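Ankyrin repeat and SOCS box protein 11 (Homo sapiens, PDB 4UUC) recognises substrates such as BIK, DIRAS2 and RPN1 for a cullin-5-RING E3 ubiquitin ligase, marking them for proteasomal degradation. Local coordinates at residues G27-V30 and N31-T34. Residues are numbered along the deposited sequence; the frame is centred on the assembly and turned at random.
Sequences GVNV and NLVT
Asn29 and Asn31 meet inside a type I beta turn, Asn29 to Leu32, in the loop that joins helix 17-26 of the first ankyrin repeat to helix 40-46 of the second, within the ankyrin repeat domain. Gly27, in a Schellman motif, ends the preceding helix two residues before the turn begins. From CB, the Asn29 side chain sets CG anti to the backbone N (chi1 180°), which carries the amide group forward over the turn. Asn29 CG lies 3.5 Å from Leu32 N. Beyond it the two branches divide: Asn29 OD1 accepts a hydrogen bond of 3.1 Å from Asn31 N, bent to 150° at the hydrogen. The donor stands well above the plane of the Asn29 amide, 66° out of it. This is an Asx turn superimposed on the start of the beta turn. Asn29 ND2 comes within 3.3 Å of Leu32 N without bonding, both being donors, and also touches Leu32 CB. The backbone closure from Leu32 N to Asn29 O is weak at 3.3 Å, and the Asx bond thus adds a second tie to the turn. Asn31 and Val30 bind the turn to the following repeat: Asn31 ND2 donates to Gly60 O and Asn31 OD1 accepts a weak bond from His62 N, while buried Val30 packs on Asn59 and Ala61. A water bridges the turn, donating to Val30 O at 2.8 Å and to Leu32 O at 2.6 Å.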
loop_
_atom_site.group_PDB
_atom_site.type_symbol
_atom_site.label_atom_id
_atom_site.label_comp_id
_atom_site.label_asym_id
_atom_site.label_seq_id
_atom_site.Cartn_x
_atom_site.Cartn_y
_atom_site.Cartn_z
ATOM N N GLY A 27 29.014 5.629 19.029
ATOM C CA GLY A 27 29.593 6.046 17.763
ATOM C C GLY A 27 29.514 5.024 16.645
ATOM O O GLY A 27 30.256 5.124 15.667
ATOM N N VAL A 28 28.621 4.045 16.766
ATOM C CA VAL A 28 28.475 3.039 15.719
ATOM C C VAL A 28 28.008 3.702 14.425
ATOM O O VAL A 28 27.416 4.784 14.443
ATOM C CB VAL A 28 27.479 1.917 16.110
ATOM C CG1 VAL A 28 27.909 1.235 17.401
ATOM C CG2 VAL A 28 26.068 2.464 16.241
ATOM N N ASN A 29 28.284 3.047 13.302
ATOM C CA ASN A 29 27.900 3.564 11.996
ATOM C C ASN A 29 26.403 3.400 11.730
ATOM O O ASN A 29 25.926 2.297 11.453
ATOM C CB ASN A 29 28.704 2.861 10.904
ATOM C CG ASN A 29 28.346 3.342 9.512
ATOM O OD1 ASN A 29 27.771 4.420 9.336
ATOM N ND2 ASN A 29 28.689 2.541 8.508
ATOM N N VAL A 30 25.676 4.509 11.801
ATOM C CA VAL A 30 24.230 4.508 11.610
ATOM C C VAL A 30 23.828 3.993 10.227
ATOM O O VAL A 30 22.760 3.398 10.065
ATOM C CB VAL A 30 23.663 5.933 11.825
ATOM C CG1 VAL A 30 22.300 6.113 11.167
ATOM C CG2 VAL A 30 23.578 6.241 13.312
ATOM N N ASN A 31 24.690 4.212 9.238
ATOM C CA ASN A 31 24.347 3.928 7.848
ATOM C C ASN A 31 24.911 2.616 7.310
ATOM O O ASN A 31 24.822 2.346 6.113
ATOM C CB ASN A 31 24.809 5.089 6.969
ATOM C CG ASN A 31 23.898 6.289 7.081
ATOM O OD1 ASN A 31 22.675 6.153 7.046
ATOM N ND2 ASN A 31 24.483 7.469 7.234
ATOM N N LEU A 32 25.470 1.795 8.193
ATOM C CA LEU A 32 25.943 0.470 7.808
ATOM C C LEU A 32 24.795 -0.350 7.234
ATOM O O LEU A 32 23.707 -0.395 7.815
ATOM C CB LEU A 32 26.560 -0.254 9.008
ATOM C CG LEU A 32 26.950 -1.722 8.803
ATOM C CD1 LEU A 32 28.062 -1.850 7.781
ATOM C CD2 LEU A 32 27.360 -2.363 10.116
ATOM N N VAL A 33 25.035 -0.986 6.092
ATOM C CA VAL A 33 24.023 -1.826 5.469
ATOM C C VAL A 33 24.504 -3.265 5.348
ATOM O O VAL A 33 25.708 -3.543 5.392
ATOM C CB VAL A 33 23.616 -1.297 4.069
ATOM C CG1 VAL A 33 23.044 0.102 4.176
ATOM C CG2 VAL A 33 24.801 -1.319 3.104
ATOM N N THR A 34 23.546 -4.176 5.208
ATOM C CA THR A 34 23.840 -5.585 4.998
ATOM C C THR A 34 24.168 -5.821 3.528
ATOM O O THR A 34 24.201 -4.879 2.735
ATOM C CB THR A 34 22.658 -6.477 5.404
ATOM O OG1 THR A 34 21.554 -6.237 4.522
ATOM C CG2 THR A 34 22.232 -6.187 6.841
HETATM O O HOH W 1 22.411 0.670 9.840
#